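Local coordinates for universal stress protein (Burkholderia pseudomallei, PDB 4WNY), which belongs to the universal stress protein A family and probably takes part in the bacterial response to stress, though its precise role is not established, at residues A[9-14]-A[21-26]; A[38-43]-A[109-114]; A[63-68]-A[88-93]; A[103-108]-A[136-141]. All coordinates share one frame; numbering follows the deposited sequence.

In the fold
From the N terminus, interaction 1 closes a short loop, folding helix 17-32 back over strand 8-13 within the first beta-alpha-beta unit. Interaction 2 spans a much longer loop, from strand 36-43 to the end of helix 100-111. Nested inside it, interaction 3 sets helix 57-82 against strand 89-92, an outermost strand of the sheet within this chain. Interaction 4 crosses interaction 2: both use helix 100-111, and interaction 4 carries on to helix 134-141. The five-stranded parallel sheet is thus sandwiched, with interactions 1 and 3 on one face and interactions 2 and 4 on the other, while backbone hydrogen bonds between strands link interaction 1 to 2 and 2 to 3.

Interaction 1 (A[9-14]-A[21-26]); sequences ILVALD and HALDAA
Ala22 meets Val11 where helix 17-32 turns back over strand 8-13, the first strand and helix of a beta-alpha-beta unit that is completed by strand 36-43. The helix runs almost antiparallel to the strand, at 167°, and their local axes come within 8.4 Å. Ala22 offers a looser contact than the residues that follow: its carbonyl O lies 4.1 Å from Val11 CG2, and its CB only grazes the same methyl. Leu23 reaches further along the strand and touches two residues. Its CB sits 3.8 Å from Leu13 CD2, the two leucines crossing at a slant, and its CD1 lies 4.0 Å from Val11 CG1, with that pair of side chains turned at about a right angle. CG of Leu23 stands anti to the backbone N (chi1 171°), which carries it and its two methyls off the helix toward the strand. Beyond it, Ala75 of helix 57-82 touches both Leu13 and Leu23, so the two helices share this patch of the sheet. One turn on from Ala22, and hydrogen-bonded to its O through the backbone, Ala26 points its single methyl at the strand. Such a short side chain lets the helix lie close, and Val117 and Leu37 on the neighbouring strands flank it. Ile9 adds a marginal touch to the Ala26 carbonyl. Val11 holds CG1 between its backbone N and carbonyl carbon, at chi1 49°, and Ala26 CB rests 3.9 Å from Val11 CB and 4.2 Å from Val11 CG1.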
loop_
_atom_site.group_PDB
_atom_site.type_symbol
_atom_site.label_atom_id
_atom_site.label_comp_id
_atom_site.label_asym_id
_atom_site.label_seq_id
_atom_site.Cartn_x
_atom_site.Cartn_y
_atom_site.Cartn_z
ATOM N N ILE A 9 10.469 1.015 6.676
ATOM C CA ILE A 9 9.711 0.302 5.656
ATOM C C ILE A 9 10.266 -1.095 5.406
ATOM O O ILE A 9 11.473 -1.277 5.245
ATOM C CB ILE A 9 9.704 1.069 4.323
ATOM C CG1 ILE A 9 9.298 2.530 4.546
ATOM C CG2 ILE A 9 8.779 0.390 3.326
ATOM C CD1 ILE A 9 9.391 3.381 3.297
ATOM N N LEU A 10 9.374 -2.078 5.363
ATOM C CA LEU A 10 9.754 -3.456 5.084
ATOM C C LEU A 10 9.279 -3.861 3.691
ATOM O O LEU A 10 8.128 -3.628 3.332
ATOM C CB LEU A 10 9.173 -4.392 6.151
ATOM C CG LEU A 10 9.609 -5.860 6.209
ATOM C CD1 LEU A 10 9.444 -6.393 7.621
ATOM C CD2 LEU A 10 8.813 -6.717 5.238
ATOM N N VAL A 11 10.171 -4.465 2.909
ATOM C CA VAL A 11 9.818 -4.965 1.582
ATOM C C VAL A 11 10.211 -6.438 1.442
ATOM O O VAL A 11 11.347 -6.821 1.725
ATOM C CB VAL A 11 10.479 -4.124 0.461
ATOM C CG1 VAL A 11 11.964 -3.945 0.723
ATOM C CG2 VAL A 11 10.237 -4.751 -0.909
ATOM N N ALA A 12 9.257 -7.263 1.025
ATOM C CA ALA A 12 9.479 -8.702 0.928
ATOM C C ALA A 12 10.090 -9.091 -0.412
ATOM O O ALA A 12 9.523 -8.806 -1.468
ATOM C CB ALA A 12 8.173 -9.452 1.149
ATOM N N LEU A 13 11.243 -9.751 -0.363
ATOM C CA LEU A 13 11.930 -10.189 -1.573
ATOM C C LEU A 13 11.982 -11.714 -1.666
ATOM O O LEU A 13 12.002 -12.409 -0.648
ATOM C CB LEU A 13 13.349 -9.616 -1.615
ATOM C CG LEU A 13 13.495 -8.106 -1.399
ATOM C CD1 LEU A 13 14.963 -7.712 -1.428
ATOM C CD2 LEU A 13 12.709 -7.317 -2.436
ATOM N N ASP A 14 11.992 -12.232 -2.890
ATOM C CA ASP A 14 12.113 -13.668 -3.107
ATOM C C ASP A 14 12.940 -13.948 -4.358
ATOM O O ASP A 14 13.141 -15.101 -4.737
ATOM C CB ASP A 14 10.730 -14.326 -3.209
ATOM C CG ASP A 14 9.941 -13.864 -4.424
ATOM O OD1 ASP A 14 10.300 -12.829 -5.020
ATOM O OD2 ASP A 14 8.950 -14.539 -4.781
ATOM N N HIS A 21 10.914 -5.360 -8.608
ATOM C CA HIS A 21 10.182 -4.161 -8.992
ATOM C C HIS A 21 9.631 -3.465 -7.755
ATOM O O HIS A 21 9.612 -2.237 -7.673
ATOM C CB HIS A 21 9.049 -4.509 -9.958
ATOM C CG HIS A 21 8.334 -3.315 -10.508
ATOM N ND1 HIS A 21 6.976 -3.124 -10.359
ATOM C CD2 HIS A 21 8.788 -2.248 -11.207
ATOM C CE1 HIS A 21 6.626 -1.993 -10.942
ATOM N NE2 HIS A 21 7.708 -1.441 -11.465
ATOM N N ALA A 22 9.189 -4.264 -6.790
ATOM C CA ALA A 22 8.655 -3.741 -5.539
ATOM C C ALA A 22 9.754 -3.089 -4.708
ATOM O O ALA A 22 9.513 -2.112 -3.998
ATOM C CB ALA A 22 7.981 -4.848 -4.751
ATOM N N LEU A 23 10.958 -3.643 -4.801
ATOM C CA LEU A 23 12.114 -3.099 -4.102
ATOM C C LEU A 23 12.456 -1.705 -4.615
ATOM O O LEU A 23 12.756 -0.803 -3.833
ATOM C CB LEU A 23 13.319 -4.028 -4.259
ATOM C CG LEU A 23 14.655 -3.487 -3.748
ATOM C CD1 LEU A 23 14.575 -3.179 -2.263
ATOM C CD2 LEU A 23 15.780 -4.470 -4.031
ATOM N N ASP A 24 12.405 -1.539 -5.933
ATOM C CA ASP A 24 12.678 -0.247 -6.554
ATOM C C ASP A 24 11.651 0.794 -6.125
ATOM O O ASP A 24 11.970 1.974 -5.980
ATOM C CB ASP A 24 12.690 -0.374 -8.078
ATOM C CG ASP A 24 13.896 -1.137 -8.591
ATOM O OD1 ASP A 24 14.869 -1.304 -7.824
ATOM O OD2 ASP A 24 13.874 -1.563 -9.765
ATOM N N ALA A 25 10.415 0.345 -5.924
ATOM C CA ALA A 25 9.346 1.226 -5.473
ATOM C C ALA A 25 9.519 1.575 -3.999
ATOM O O ALA A 25 9.340 2.725 -3.599
ATOM C CB ALA A 25 7.992 0.581 -5.713
ATOM N N ALA A 26 9.870 0.571 -3.199
ATOM C CA ALA A 26 10.102 0.764 -1.772
ATOM C C ALA A 26 11.312 1.663 -1.540
ATOM O O ALA A 26 11.319 2.482 -0.622
ATOM C CB ALA A 26 10.292 -0.575 -1.076
#

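Interaction 2 (A[38-43]-A[109-114]); sequences VPVYVV and REIGAS
Ile111 presses its CD1 methyl onto Val38 CG1, 3.6 Å away, the tightest touch between these segments. A second, wider pairing sets Ile111 CG2 at 4.1 Å from Val38 CG2, so two branches of the isoleucine meet both methyls of the valine as the side chains slide past each other in opposite directions. CD1 also reaches along the strand to Val40 CG1, at 4.3 Å. Val38 and Val40, two residues apart, face the helix together, and Ile111 lies over both. Its CG1 is anti to the carbonyl carbon, at chi1 -70°, and the chain then continues extended, putting CD1 over the strand.

Around this contact, Arg89 of strand 89-92 packs on both Val38 and Ile111, while Leu10 of strand 8-13 and Leu104 of helix 100-111 touch Val40. The isoleucine is the last residue of its helix. Gly112 leaves the helix with a positive phi of 95°, and Ala113 N then makes a probable hydrogen bond to Ala108 O that draws the chain in before it enters strand 115-120. That turn belongs to the layer of helices under the open parallel sheet of this family.

Across the contact the chemistry is wholly aliphatic, so the fit probably rests on the shape of the methyls and on keeping water away from them, with no polar group to fix direction.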
loop_
_atom_site.group_PDB
_atom_site.type_symbol
_atom_site.label_atom_id
_atom_site.label_comp_id
_atom_site.label_asym_id
_atom_site.label_seq_id
_atom_site.Cartn_x
_atom_site.Cartn_y
_atom_site.Cartn_z
ATOM N N VAL A 38 14.076 -1.877 5.094
ATOM C CA VAL A 38 14.509 -3.189 5.551
ATOM C C VAL A 38 13.955 -4.274 4.638
ATOM O O VAL A 38 12.857 -4.781 4.867
ATOM C CB VAL A 38 14.067 -3.468 7.008
ATOM C CG1 VAL A 38 14.532 -4.844 7.446
ATOM C CG2 VAL A 38 14.607 -2.400 7.954
ATOM N N PRO A 39 14.708 -4.619 3.582
ATOM C CA PRO A 39 14.344 -5.739 2.709
ATOM C C PRO A 39 14.479 -7.075 3.430
ATOM O O PRO A 39 15.484 -7.303 4.101
ATOM C CB PRO A 39 15.357 -5.640 1.559
ATOM C CG PRO A 39 15.912 -4.249 1.637
ATOM C CD PRO A 39 15.905 -3.915 3.096
ATOM N N VAL A 40 13.486 -7.944 3.301
ATOM C CA VAL A 40 13.579 -9.259 3.919
ATOM C C VAL A 40 13.437 -10.366 2.881
ATOM O O VAL A 40 12.589 -10.302 1.989
ATOM C CB VAL A 40 12.520 -9.453 5.032
ATOM C CG1 VAL A 40 12.718 -8.431 6.142
ATOM C CG2 VAL A 40 11.115 -9.361 4.470
ATOM N N TYR A 41 14.298 -11.372 2.991
ATOM C CA TYR A 41 14.201 -12.561 2.159
ATOM C C TYR A 41 13.636 -13.700 2.996
ATOM O O TYR A 41 14.210 -14.064 4.022
ATOM C CB TYR A 41 15.567 -12.940 1.579
ATOM C CG TYR A 41 15.530 -14.136 0.651
ATOM C CD1 TYR A 41 15.351 -13.973 -0.717
ATOM C CD2 TYR A 41 15.674 -15.428 1.143
ATOM C CE1 TYR A 41 15.318 -15.065 -1.569
ATOM C CE2 TYR A 41 15.641 -16.522 0.300
ATOM C CZ TYR A 41 15.464 -16.337 -1.053
ATOM O OH TYR A 41 15.433 -17.430 -1.889
ATOM N N VAL A 42 12.515 -14.260 2.560
ATOM C CA VAL A 42 11.834 -15.291 3.330
ATOM C C VAL A 42 12.233 -16.696 2.896
ATOM O O VAL A 42 11.941 -17.116 1.777
ATOM C CB VAL A 42 10.301 -15.155 3.215
ATOM N N VAL A 43 12.904 -17.420 3.786
ATOM C CA VAL A 43 13.229 -18.818 3.535
ATOM C C VAL A 43 12.079 -19.703 4.000
ATOM O O VAL A 43 11.874 -19.903 5.198
ATOM C CB VAL A 43 14.527 -19.242 4.245
ATOM C CG1 VAL A 43 14.857 -20.692 3.922
ATOM C CG2 VAL A 43 15.672 -18.331 3.843
ATOM N N ARG A 109 6.884 -6.758 13.337
ATOM C CA ARG A 109 6.741 -6.462 14.759
ATOM C C ARG A 109 8.093 -6.316 15.447
ATOM O O ARG A 109 8.316 -5.372 16.204
ATOM C CB ARG A 109 5.926 -7.557 15.450
ATOM C CG ARG A 109 4.425 -7.362 15.373
ATOM C CD ARG A 109 3.712 -8.701 15.330
ATOM N NE ARG A 109 4.332 -9.676 16.222
ATOM C CZ ARG A 109 4.062 -10.977 16.209
ATOM N NH1 ARG A 109 3.181 -11.464 15.345
ATOM N NH2 ARG A 109 4.675 -11.792 17.055
ATOM N N GLU A 110 8.991 -7.256 15.177
ATOM C CA GLU A 110 10.298 -7.283 15.825
ATOM C C GLU A 110 11.229 -6.192 15.299
ATOM O O GLU A 110 12.034 -5.642 16.048
ATOM C CB GLU A 110 10.942 -8.657 15.645
ATOM C CG GLU A 110 10.129 -9.799 16.236
ATOM C CD GLU A 110 10.702 -11.161 15.897
ATOM O OE1 GLU A 110 10.179 -12.173 16.409
ATOM O OE2 GLU A 110 11.675 -11.219 15.116
ATOM N N ILE A 111 11.120 -5.886 14.011
ATOM C CA ILE A 111 11.942 -4.843 13.405
ATOM C C ILE A 111 11.395 -3.462 13.762
ATOM O O ILE A 111 12.150 -2.500 13.928
ATOM C CB ILE A 111 12.013 -5.012 11.868
ATOM C CG1 ILE A 111 12.851 -6.243 11.512
ATOM C CG2 ILE A 111 12.594 -3.774 11.202
ATOM C CD1 ILE A 111 12.761 -6.642 10.054
ATOM N N GLY A 112 10.078 -3.376 13.907
ATOM C CA GLY A 112 9.434 -2.115 14.221
ATOM C C GLY A 112 8.940 -1.432 12.964
ATOM O O GLY A 112 8.774 -0.212 12.930
ATOM N N ALA A 113 8.707 -2.226 11.923
ATOM C CA ALA A 113 8.224 -1.703 10.655
ATOM C C ALA A 113 6.808 -1.162 10.797
ATOM O O ALA A 113 5.971 -1.749 11.481
ATOM C CB ALA A 113 8.274 -2.780 9.581
ATOM N N SER A 114 6.552 -0.031 10.150
ATOM C CA SER A 114 5.227 0.570 10.155
ATOM C C SER A 114 4.576 0.426 8.784
ATOM O O SER A 114 3.471 0.918 8.551
ATOM C CB SER A 114 5.312 2.042 10.558
ATOM O OG SER A 114 6.282 2.724 9.782
#

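Interaction 3 (A[63-68]-A[88-93]); sequences AFREEG and PRLVEV
Arg65 reaches from helix 57-82 to Glu92 on strand 89-92, and their salt bridge is the polar half of the contact. The guanidinium and carboxylate planes are nearly coplanar, 15° apart. Glu92 OE2 sits at the guanidinium edge next to Arg65 NE; the modelled 2.5 Å between NE and OE2 is very short, so its exact value is doubtful. The longer bond from Arg65 NH2 to Glu92 OE1, 3.3 Å, uses the syn lone pair of that oxygen, and NH2 makes a weak bond to OE2 as well. An extended arginine chain, after a CG anti to the carbonyl carbon (chi1 -77°), spans the gap.

The apolar half centres on Leu90, whose CD2 lies 4.0 Å from Arg65 CG, next to the start of the arginine chain. Its CD1 comes to 3.8 Å from Gly68 CA, directly against helix backbone that carries no side chain there. Tyr41 of the neighbouring strand closes the seam, packing on both Leu90 and Gly68.

Helix and strand run nearly antiparallel, at 156°, as befits the beta-alpha-beta crossover from strand 36-43 through helix 57-82 to the outermost strand on that side of the parallel sheet within this chain.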
loop_
_atom_site.group_PDB
_atom_site.type_symbol
_atom_site.label_atom_id
_atom_site.label_comp_id
_atom_site.label_asym_id
_atom_site.label_seq_id
_atom_site.Cartn_x
_atom_site.Cartn_y
_atom_site.Cartn_z
ATOM N N ALA A 63 20.754 -23.779 0.202
ATOM C CA ALA A 63 20.543 -23.178 -1.108
ATOM C C ALA A 63 19.810 -21.846 -1.031
ATOM O O ALA A 63 20.297 -20.830 -1.528
ATOM C CB ALA A 63 19.782 -24.131 -1.988
ATOM N N PHE A 64 18.633 -21.856 -0.413
ATOM C CA PHE A 64 17.807 -20.657 -0.333
ATOM C C PHE A 64 18.419 -19.610 0.591
ATOM O O PHE A 64 18.196 -18.411 0.414
ATOM C CB PHE A 64 16.391 -21.009 0.128
ATOM C CG PHE A 64 15.557 -21.669 -0.935
ATOM C CD1 PHE A 64 15.217 -23.009 -0.839
ATOM C CD2 PHE A 64 15.120 -20.950 -2.035
ATOM C CE1 PHE A 64 14.453 -23.617 -1.818
ATOM C CE2 PHE A 64 14.355 -21.552 -3.016
ATOM C CZ PHE A 64 14.022 -22.886 -2.907
ATOM N N ARG A 65 19.188 -20.062 1.577
ATOM C CA ARG A 65 19.941 -19.145 2.425
ATOM C C ARG A 65 21.024 -18.468 1.596
ATOM O O ARG A 65 21.237 -17.260 1.697
ATOM C CB ARG A 65 20.561 -19.874 3.620
ATOM C CG ARG A 65 19.591 -20.201 4.747
ATOM C CD ARG A 65 20.314 -20.920 5.881
ATOM N NE ARG A 65 19.419 -21.290 6.973
ATOM C CZ ARG A 65 19.785 -22.020 8.023
ATOM N NH1 ARG A 65 21.031 -22.464 8.124
ATOM N NH2 ARG A 65 18.904 -22.309 8.972
ATOM N N GLU A 66 21.704 -19.261 0.773
ATOM C CA GLU A 66 22.730 -18.742 -0.122
ATOM C C GLU A 66 22.118 -17.804 -1.153
ATOM O O GLU A 66 22.695 -16.768 -1.483
ATOM C CB GLU A 66 23.462 -19.888 -0.820
ATOM C CG GLU A 66 24.653 -19.440 -1.638
ATOM C CD GLU A 66 25.658 -18.665 -0.811
ATOM O OE1 GLU A 66 25.973 -19.107 0.313
ATOM O OE2 GLU A 66 26.125 -17.607 -1.282
ATOM N N GLU A 67 20.945 -18.173 -1.658
ATOM C CA GLU A 67 20.231 -17.333 -2.607
ATOM C C GLU A 67 19.805 -16.039 -1.929
ATOM O O GLU A 67 19.851 -14.966 -2.529
ATOM C CB GLU A 67 19.014 -18.063 -3.171
ATOM C CG GLU A 67 18.426 -17.400 -4.398
ATOM C CD GLU A 67 19.377 -17.427 -5.575
ATOM O OE1 GLU A 67 19.564 -18.516 -6.157
ATOM O OE2 GLU A 67 19.938 -16.364 -5.917
ATOM N N GLY A 68 19.394 -16.155 -0.670
ATOM C CA GLY A 68 19.016 -15.003 0.123
ATOM C C GLY A 68 20.169 -14.035 0.286
ATOM O O GLY A 68 19.984 -12.824 0.183
ATOM N N PRO A 88 19.146 -5.147 5.283
ATOM C CA PRO A 88 18.361 -6.317 4.877
ATOM C C PRO A 88 18.430 -7.459 5.887
ATOM O O PRO A 88 19.460 -7.650 6.534
ATOM C CB PRO A 88 19.009 -6.730 3.551
ATOM C CG PRO A 88 19.644 -5.485 3.039
ATOM C CD PRO A 88 20.131 -4.765 4.258
ATOM N N ARG A 89 17.338 -8.208 6.014
ATOM C CA ARG A 89 17.280 -9.332 6.941
ATOM C C ARG A 89 16.915 -10.626 6.223
ATOM O O ARG A 89 16.123 -10.626 5.280
ATOM C CB ARG A 89 16.263 -9.064 8.054
ATOM C CG ARG A 89 16.293 -7.657 8.623
ATOM C CD ARG A 89 17.541 -7.384 9.443
ATOM N NE ARG A 89 17.481 -6.068 10.074
ATOM C CZ ARG A 89 16.894 -5.827 11.242
ATOM N NH1 ARG A 89 16.317 -6.818 11.909
ATOM N NH2 ARG A 89 16.882 -4.599 11.744
ATOM N N LEU A 90 17.501 -11.730 6.670
ATOM C CA LEU A 90 17.085 -13.044 6.214
ATOM C C LEU A 90 16.121 -13.617 7.242
ATOM O O LEU A 90 16.458 -13.720 8.422
ATOM C CB LEU A 90 18.286 -13.972 6.022
ATOM C CG LEU A 90 18.010 -15.307 5.325
ATOM C CD1 LEU A 90 17.970 -15.118 3.816
ATOM C CD2 LEU A 90 19.044 -16.350 5.719
ATOM N N VAL A 91 14.917 -13.965 6.803
ATOM C CA VAL A 91 13.928 -14.531 7.711
ATOM C C VAL A 91 13.528 -15.936 7.270
ATOM O O VAL A 91 13.511 -16.251 6.078
ATOM C CB VAL A 91 12.669 -13.635 7.822
ATOM C CG1 VAL A 91 13.060 -12.218 8.214
ATOM C CG2 VAL A 91 11.886 -13.628 6.521
ATOM N N GLU A 92 13.227 -16.783 8.246
ATOM C CA GLU A 92 12.855 -18.164 7.974
ATOM C C GLU A 92 11.550 -18.502 8.681
ATOM O O GLU A 92 11.362 -18.156 9.847
ATOM C CB GLU A 92 13.965 -19.119 8.420
ATOM C CG GLU A 92 15.329 -18.826 7.807
ATOM C CD GLU A 92 16.381 -19.843 8.211
ATOM O OE1 GLU A 92 16.156 -20.567 9.204
ATOM O OE2 GLU A 92 17.430 -19.922 7.536
ATOM N N VAL A 93 10.646 -19.170 7.972
ATOM C CA VAL A 93 9.383 -19.590 8.569
ATOM C C VAL A 93 9.606 -20.831 9.431
ATOM O O VAL A 93 10.589 -21.553 9.251
ATOM C CB VAL A 93 8.313 -19.881 7.505
ATOM C CG1 VAL A 93 8.149 -18.681 6.582
ATOM C CG2 VAL A 93 8.676 -21.120 6.715
#

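Interaction 4 (A[103-108]-A[136-141]); sequences RLERAA and ERLLRH
A histidine-carboxylate hydrogen bond ties two helices together here, with His141 of helix 134-141 donating from ND1 to Glu105 OE2 of helix 100-111. The atoms ND1 and OE2 are 3.0 Å apart, but the bond is bent, with an N-H...O angle of 136°. The oxygen lies at the edge of the imidazole, tilted somewhat from the ring plane. Relative to the glutamate, the nitrogen lies well above the carboxylate plane, and the two planes are 57° apart. OE2 also rests 3.2 Å from His141 CB, so the carboxylate lies against the base of the histidine as well as its ring nitrogen. Glu105 reaches it by running extended beyond CG, and the same side chain touches Arg143 in the loop that follows.

Both helices lie on one face of the parallel sheet of this HUP-clan fold; they precede and follow strand 115-120 in the chain, and helix 100-111 is the crossover that leads from strand 89-92 into it. Their local axes stand 11.4 Å apart at the closest point and are turned by 60°, a wide separation that the side chains bridge.

Leu138 fills the space nearer the sheet. Its CD2 lies 3.5 Å from Glu105 CG, the two chains passing in opposite directions, which puts the aliphatic part of the glutamate to use as a packing surface. The other branch, CD1, meets Leu104 CD1 at 4.0 Å, the leucines crossing at about a right angle. Beneath them, Ile116 and Met118 of strand 115-120 and Val146 of strand 146-150 receive Leu138.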
loop_
_atom_site.group_PDB
_atom_site.type_symbol
_atom_site.label_atom_id
_atom_site.label_comp_id
_atom_site.label_asym_id
_atom_site.label_seq_id
_atom_site.Cartn_x
_atom_site.Cartn_y
_atom_site.Cartn_z
ATOM N N ARG A 103 4.958 -14.781 9.150
ATOM C CA ARG A 103 6.386 -14.574 9.353
ATOM C C ARG A 103 6.777 -13.144 9.011
ATOM O O ARG A 103 7.623 -12.547 9.674
ATOM C CB ARG A 103 7.201 -15.557 8.511
ATOM C CG ARG A 103 8.691 -15.505 8.787
ATOM C CD ARG A 103 8.993 -15.890 10.223
ATOM N NE ARG A 103 10.393 -15.662 10.571
ATOM C CZ ARG A 103 10.869 -14.507 11.022
ATOM N NH1 ARG A 103 10.057 -13.469 11.176
ATOM N NH2 ARG A 103 12.156 -14.386 11.318
ATOM N N LEU A 104 6.152 -12.599 7.972
ATOM C CA LEU A 104 6.377 -11.213 7.586
ATOM C C LEU A 104 5.810 -10.265 8.637
ATOM O O LEU A 104 6.374 -9.203 8.897
ATOM C CB LEU A 104 5.755 -10.923 6.219
ATOM C CG LEU A 104 6.436 -11.579 5.015
ATOM C CD1 LEU A 104 5.607 -11.386 3.753
ATOM C CD2 LEU A 104 7.842 -11.031 4.829
ATOM N N GLU A 105 4.692 -10.658 9.239
ATOM C CA GLU A 105 4.080 -9.869 10.302
ATOM C C GLU A 105 4.923 -9.909 11.568
ATOM O O GLU A 105 5.048 -8.906 12.273
ATOM C CB GLU A 105 2.666 -10.370 10.598
ATOM C CG GLU A 105 1.672 -10.075 9.495
ATOM C CD GLU A 105 0.277 -10.565 9.820
ATOM O OE1 GLU A 105 0.147 -11.488 10.653
ATOM O OE2 GLU A 105 -0.691 -10.025 9.244
ATOM N N ARG A 106 5.496 -11.073 11.856
ATOM C CA ARG A 106 6.382 -11.217 13.003
ATOM C C ARG A 106 7.646 -10.393 12.799
ATOM O O ARG A 106 8.126 -9.734 13.722
ATOM C CB ARG A 106 6.737 -12.685 13.241
ATOM C CG ARG A 106 7.712 -12.893 14.386
ATOM C CD ARG A 106 7.614 -14.294 14.964
ATOM N NE ARG A 106 8.217 -15.303 14.099
ATOM C CZ ARG A 106 9.497 -15.657 14.151
ATOM N NH1 ARG A 106 9.961 -16.590 13.332
ATOM N NH2 ARG A 106 10.314 -15.079 15.022
ATOM N N ALA A 107 8.175 -10.431 11.580
ATOM C CA ALA A 107 9.365 -9.667 11.235
ATOM C C ALA A 107 9.100 -8.174 11.370
ATOM O O ALA A 107 9.944 -7.428 11.858
ATOM C CB ALA A 107 9.821 -10.002 9.824
ATOM N N ALA A 108 7.915 -7.748 10.944
ATOM C CA ALA A 108 7.522 -6.346 11.034
ATOM C C ALA A 108 7.420 -5.888 12.486
ATOM O O ALA A 108 7.817 -4.773 12.824
ATOM C CB ALA A 108 6.203 -6.123 10.317
ATOM N N GLU A 136 -3.009 -11.295 -0.356
ATOM C CA GLU A 136 -4.407 -11.400 0.044
ATOM C C GLU A 136 -4.518 -11.751 1.522
ATOM O O GLU A 136 -5.462 -11.343 2.197
ATOM C CB GLU A 136 -5.133 -12.447 -0.804
ATOM N N ARG A 137 -3.543 -12.506 2.019
ATOM C CA ARG A 137 -3.500 -12.878 3.429
ATOM C C ARG A 137 -3.236 -11.658 4.301
ATOM O O ARG A 137 -4.030 -11.334 5.184
ATOM C CB ARG A 137 -2.428 -13.943 3.670
ATOM N N LEU A 138 -2.119 -10.984 4.036
ATOM C CA LEU A 138 -1.718 -9.785 4.770
ATOM C C LEU A 138 -2.796 -8.705 4.764
ATOM O O LEU A 138 -2.949 -7.967 5.739
ATOM C CB LEU A 138 -0.416 -9.223 4.189
ATOM C CG LEU A 138 0.877 -9.758 4.812
ATOM C CD1 LEU A 138 2.066 -9.548 3.920
ATOM C CD2 LEU A 138 1.133 -9.095 6.139
ATOM N N LEU A 139 -3.538 -8.616 3.665
ATOM C CA LEU A 139 -4.633 -7.658 3.559
ATOM C C LEU A 139 -5.821 -8.115 4.396
ATOM O O LEU A 139 -6.428 -7.321 5.115
ATOM C CB LEU A 139 -5.052 -7.470 2.099
ATOM N N ARG A 140 -6.144 -9.402 4.298
ATOM C CA ARG A 140 -7.243 -9.980 5.063
ATOM C C ARG A 140 -6.938 -9.962 6.557
ATOM O O ARG A 140 -7.845 -9.842 7.380
ATOM C CB ARG A 140 -7.530 -11.411 4.603
ATOM N N HIS A 141 -5.659 -10.087 6.901
ATOM C CA HIS A 141 -5.230 -9.982 8.292
ATOM C C HIS A 141 -5.456 -8.568 8.808
ATOM O O HIS A 141 -6.070 -8.369 9.858
ATOM C CB HIS A 141 -3.755 -10.354 8.441
ATOM C CG HIS A 141 -3.437 -11.767 8.066
ATOM N ND1 HIS A 141 -2.149 -12.219 7.885
ATOM C CD2 HIS A 141 -4.245 -12.833 7.836
ATOM C CE1 HIS A 141 -2.174 -13.497 7.559
ATOM N NE2 HIS A 141 -3.429 -13.895 7.521
#